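Side-chain contacts in monothiol glutaredoxin-S14, chloroplastic (Arabidopsis thaliana, PDB 3IPZ), which may reduce glutathione-thiol disulfides, binds a labile iron-sulfur cluster together with a BOLA partner, and may donate such clusters to other proteins: residues Q63-Y68 with Q76-G81; E12-S17 with V21-G26. All coordinates share one frame; numbering follows the deposited sequence.

Interaction 1: residues Q63-Y68 with Q76-G81; sequences QGLKEY and QLYIGG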
# COMPACT_ATOMS: atom_id res chain seq x y z
N GLN A 63 8.96 -6.92 7.58
CA GLN A 63 10.36 -6.58 7.42
C GLN A 63 10.81 -6.64 5.96
O GLN A 63 11.68 -5.87 5.54
CB GLN A 63 11.22 -7.47 8.32
CG GLN A 63 11.12 -7.08 9.81
CD GLN A 63 11.89 -8.02 10.74
OE1 GLN A 63 13.09 -8.23 10.56
NE2 GLN A 63 11.20 -8.58 11.73
N GLY A 64 10.21 -7.54 5.18
CA GLY A 64 10.56 -7.65 3.78
C GLY A 64 10.06 -6.44 2.99
O GLY A 64 10.76 -5.91 2.12
N LEU A 65 8.85 -5.99 3.30
CA LEU A 65 8.28 -4.84 2.60
C LEU A 65 9.05 -3.55 2.89
O LEU A 65 9.22 -2.71 2.01
CB LEU A 65 6.80 -4.70 2.97
CG LEU A 65 5.87 -5.63 2.17
CD1 LEU A 65 4.50 -5.72 2.82
CD2 LEU A 65 5.76 -5.11 0.76
N LYS A 66 9.53 -3.40 4.12
CA LYS A 66 10.30 -2.21 4.47
C LYS A 66 11.50 -2.12 3.53
O LYS A 66 11.88 -1.03 3.09
CB LYS A 66 10.79 -2.29 5.92
CG LYS A 66 9.72 -2.06 6.97
CD LYS A 66 10.24 -2.27 8.39
CE LYS A 66 11.38 -1.29 8.74
NZ LYS A 66 11.78 -1.31 10.18
N GLU A 67 12.10 -3.26 3.21
CA GLU A 67 13.26 -3.26 2.34
C GLU A 67 12.86 -3.15 0.88
O GLU A 67 13.49 -2.42 0.12
CB GLU A 67 14.09 -4.53 2.54
CG GLU A 67 15.45 -4.45 1.86
CD GLU A 67 16.29 -5.70 2.09
OE1 GLU A 67 16.45 -6.09 3.26
OE2 GLU A 67 16.79 -6.28 1.09
N TYR A 68 11.83 -3.88 0.49
CA TYR A 68 11.33 -3.86 -0.89
C TYR A 68 10.88 -2.46 -1.31
O TYR A 68 11.22 -2.00 -2.40
CB TYR A 68 10.15 -4.83 -1.02
CG TYR A 68 9.64 -5.03 -2.43
CD1 TYR A 68 10.33 -5.85 -3.33
CD2 TYR A 68 8.47 -4.42 -2.87
CE1 TYR A 68 9.85 -6.05 -4.63
CE2 TYR A 68 7.99 -4.61 -4.16
CZ TYR A 68 8.68 -5.43 -5.03
OH TYR A 68 8.20 -5.64 -6.31
N GLN A 76 1.77 1.61 3.50
CA GLN A 76 2.55 1.59 2.28
C GLN A 76 1.51 1.30 1.20
O GLN A 76 0.83 0.27 1.25
CB GLN A 76 3.61 0.48 2.33
CG GLN A 76 4.91 0.90 2.99
CD GLN A 76 5.97 -0.18 2.97
OE1 GLN A 76 6.01 -1.02 2.07
NE2 GLN A 76 6.85 -0.16 3.96
N LEU A 77 1.38 2.20 0.23
CA LEU A 77 0.41 2.04 -0.84
C LEU A 77 1.04 1.69 -2.17
O LEU A 77 2.00 2.32 -2.60
CB LEU A 77 -0.40 3.33 -1.00
CG LEU A 77 -1.51 3.38 -2.06
CD1 LEU A 77 -2.62 2.38 -1.72
CD2 LEU A 77 -2.09 4.80 -2.12
N TYR A 78 0.49 0.67 -2.81
CA TYR A 78 0.96 0.25 -4.12
C TYR A 78 -0.17 0.46 -5.14
O TYR A 78 -1.35 0.20 -4.85
CB TYR A 78 1.38 -1.23 -4.10
CG TYR A 78 2.80 -1.45 -3.62
CD1 TYR A 78 3.11 -1.46 -2.25
CD2 TYR A 78 3.84 -1.65 -4.53
CE1 TYR A 78 4.43 -1.66 -1.81
CE2 TYR A 78 5.15 -1.84 -4.11
CZ TYR A 78 5.44 -1.85 -2.75
OH TYR A 78 6.75 -2.01 -2.36
N ILE A 79 0.20 0.93 -6.33
CA ILE A 79 -0.76 1.16 -7.40
C ILE A 79 -0.11 0.70 -8.69
O ILE A 79 1.00 1.13 -9.02
CB ILE A 79 -1.12 2.65 -7.54
CG1 ILE A 79 -1.72 3.17 -6.24
CG2 ILE A 79 -2.12 2.85 -8.66
CD1 ILE A 79 -1.75 4.69 -6.10
N GLY A 80 -0.80 -0.18 -9.42
CA GLY A 80 -0.26 -0.70 -10.67
C GLY A 80 1.00 -1.50 -10.43
O GLY A 80 1.84 -1.65 -11.32
N GLY A 81 1.15 -2.03 -9.22
CA GLY A 81 2.31 -2.84 -8.89
C GLY A 81 3.57 -2.05 -8.58
O GLY A 81 4.65 -2.64 -8.46
O HOH W 1 7.17 -3.32 -7.55
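The phenol oxygen of Y78 meets the Y68 ring at its edge, close to the ring plane, with Y78 OH 3.0 Å from Y68 CD2. Y78 CE2 follows along that edge, 4.0 Å from Y68 CE2, so the tyrosines meet obliquely and do not stack. L65 CD2 comes slantwise to the same side of the Y78 ring as Y68 CE2, but nearer the other ortho carbon, 4.5 Å from Y78 CE1. Y68 reaches the strand because its CG lies anti to the backbone N (chi1 -173°), and its phenol then runs on toward the turn, where one water, 2.8 Å from Y68 OH, donates to G81 O. The polar group of Q76 lies along the helix backbone, its NE2 4.0 Å from K66 CA; K66 is inferred to bind glutathione. Polar ends here are satisfied just beyond the helical segment: S69 OG is hydrogen-bonded to both Y78 OH and Q76 OE1, while Q76 NE2 bonds to T73 O. Together these pairings hold the amide and fix which way it is turned. The 63-68 turns of helix 59-69 cross strand 76-79 at 63°, the segment axes 10.9 Å apart at closest approach. Helix 5-15 completes the layer: L11, E12 and V15 touch Y68, and V15 also reaches Y78. The strand itself runs between strands 20-24 and 82-85.

Interaction 2: residues E12-S17 with V21-G26; sequences EKLVNS and VLFMKG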
# COMPACT_ATOMS: atom_id res chain seq x y z
N GLU A 12 6.58 -9.22 -5.34
CA GLU A 12 6.30 -8.69 -6.66
C GLU A 12 4.94 -9.20 -7.13
O GLU A 12 4.16 -8.46 -7.74
CB GLU A 12 7.39 -9.11 -7.63
CG GLU A 12 7.15 -8.68 -9.06
CD GLU A 12 8.26 -9.13 -9.99
OE1 GLU A 12 8.62 -10.32 -9.95
OE2 GLU A 12 8.76 -8.30 -10.77
N LYS A 13 4.66 -10.46 -6.82
CA LYS A 13 3.39 -11.07 -7.20
C LYS A 13 2.26 -10.45 -6.39
O LYS A 13 1.19 -10.11 -6.91
CB LYS A 13 3.44 -12.58 -6.97
CG LYS A 13 2.13 -13.30 -7.32
CD LYS A 13 2.20 -14.81 -7.11
CE LYS A 13 0.84 -15.45 -7.35
NZ LYS A 13 0.86 -16.94 -7.29
N LEU A 14 2.51 -10.29 -5.10
CA LEU A 14 1.53 -9.71 -4.19
C LEU A 14 1.12 -8.28 -4.59
O LEU A 14 -0.07 -7.97 -4.65
CB LEU A 14 2.09 -9.68 -2.76
CG LEU A 14 1.12 -9.96 -1.62
CD1 LEU A 14 1.70 -9.39 -0.36
CD2 LEU A 14 -0.24 -9.36 -1.88
N VAL A 15 2.10 -7.41 -4.84
CA VAL A 15 1.76 -6.03 -5.20
C VAL A 15 1.13 -5.88 -6.58
O VAL A 15 0.54 -4.84 -6.89
CB VAL A 15 2.99 -5.08 -5.08
CG1 VAL A 15 3.52 -5.12 -3.65
CG2 VAL A 15 4.07 -5.44 -6.08
N ASN A 16 1.22 -6.92 -7.41
CA ASN A 16 0.63 -6.87 -8.74
C ASN A 16 -0.66 -7.69 -8.82
O ASN A 16 -1.26 -7.78 -9.89
CB ASN A 16 1.62 -7.37 -9.79
CG ASN A 16 2.72 -6.37 -10.09
OD1 ASN A 16 2.51 -5.38 -10.78
ND2 ASN A 16 3.91 -6.61 -9.53
N SER A 17 -1.08 -8.28 -7.71
CA SER A 17 -2.29 -9.10 -7.71
C SER A 17 -3.57 -8.28 -7.84
O SER A 17 -4.62 -8.79 -8.25
CB SER A 17 -2.35 -9.97 -6.44
OG SER A 17 -2.35 -9.20 -5.25
N VAL A 21 -3.10 -2.01 -3.85
CA VAL A 21 -2.83 -2.84 -2.68
C VAL A 21 -2.28 -1.98 -1.53
O VAL A 21 -1.27 -1.29 -1.68
CB VAL A 21 -1.81 -3.96 -3.01
CG1 VAL A 21 -1.44 -4.74 -1.76
CG2 VAL A 21 -2.38 -4.88 -4.07
N LEU A 22 -2.94 -2.04 -0.39
CA LEU A 22 -2.54 -1.27 0.78
C LEU A 22 -1.99 -2.14 1.90
O LEU A 22 -2.66 -3.04 2.38
CB LEU A 22 -3.75 -0.51 1.31
CG LEU A 22 -3.63 0.72 2.19
CD1 LEU A 22 -4.65 0.57 3.30
CD2 LEU A 22 -2.24 0.89 2.73
N PHE A 23 -0.76 -1.87 2.32
CA PHE A 23 -0.19 -2.62 3.44
C PHE A 23 -0.39 -1.72 4.65
O PHE A 23 0.15 -0.64 4.71
CB PHE A 23 1.28 -2.92 3.18
CG PHE A 23 1.49 -3.89 2.06
CD1 PHE A 23 1.90 -3.44 0.80
CD2 PHE A 23 1.22 -5.25 2.23
CE1 PHE A 23 2.03 -4.33 -0.27
CE2 PHE A 23 1.35 -6.15 1.18
CZ PHE A 23 1.76 -5.69 -0.08
N MET A 24 -1.20 -2.18 5.60
CA MET A 24 -1.53 -1.38 6.77
C MET A 24 -1.42 -2.09 8.12
O MET A 24 -1.11 -3.28 8.20
CB MET A 24 -2.96 -0.87 6.63
CG MET A 24 -3.98 -1.99 6.59
SD MET A 24 -5.69 -1.46 6.26
CE MET A 24 -6.01 -0.45 7.73
N LYS A 25 -1.68 -1.32 9.17
CA LYS A 25 -1.68 -1.84 10.52
C LYS A 25 -3.16 -2.05 10.80
O LYS A 25 -3.92 -1.09 10.98
CB LYS A 25 -1.07 -0.82 11.48
CG LYS A 25 0.42 -0.62 11.25
CD LYS A 25 1.05 0.28 12.27
CE LYS A 25 2.55 0.34 12.06
NZ LYS A 25 3.20 1.29 13.01
N GLY A 26 -3.57 -3.31 10.79
CA GLY A 26 -4.97 -3.61 11.02
C GLY A 26 -5.67 -3.97 9.73
O GLY A 26 -5.05 -4.42 8.77
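F23 presents the edge of its ring to two aliphatic side chains, and this is the tightly packed half of the contact. L14 CD1 arrives from the opposite direction and lies in the ring plane, 3.6 Å from F23 CE2. V15 CG1, crossing at about a right angle, takes the neighbouring part of the same edge at 3.8 Å from F23 CE1. The ring's far corner is thus straddled: F23 CZ is within 4.0 Å of both V15 CG1 and L14 CD1. The phenylalanine reaches the helix because its CG lies anti to the carbonyl carbon (chi1 -68°). Trimming F23 to an alanine is likely to open a gap between helix and sheet and to leave the L14 and V15 methyls without the ring edge they rest on. Away from the ring the contact is looser. Buried V21 reaches only backbone oxygens with its CG2, L14 O at 3.9 Å and V15 O a little farther, and S17 OG, on the solvent side, merely grazes the same methyl. Here order comes from bonds inside the 12-17 segment. S17 OG and S17 N both donate to L14 O, the hydroxyl at 2.7 Å, so that one carbonyl is gripped twice. N16 ND2 donates to E12 O at 2.6 Å in a nearly straight bond (164°), with the carbonyl oxygen close to the plane of the N16 amide. The buried ring on the strand and the internally bonded turn at the helix end belong to the first helix-to-strand connection of the glutaredoxin version of the thioredoxin fold: helix 5-15 lies over one face of the mixed sheet, while L22 and M24, alternating along the strand, face helix 34-45 on the other.

Both interactions hang from neighbouring antiparallel strands, 76-79 and 20-24, their centres only 7 Å apart. Two probable backbone hydrogen bonds tie them, Y78 N to V21 O and Q76 O to F23 N, each 2.9 Å. Above the sheet the packing is continuous, with L65 CD1 of interaction 1 lying 3.4 Å from F23 CD2 of interaction 2. At the other end, G81 CA is 3.2 Å from N16 OD1. The glutathione site adjoins this layer: F74, probably part of it, comes about 3 Å from Q76 and about 4 Å from F23 (nearest side-chain atoms). K66, inferred to bind glutathione, lies in interaction 1; K25, probably another glutathione-binding residue, is on 21-26 without touching 12-17.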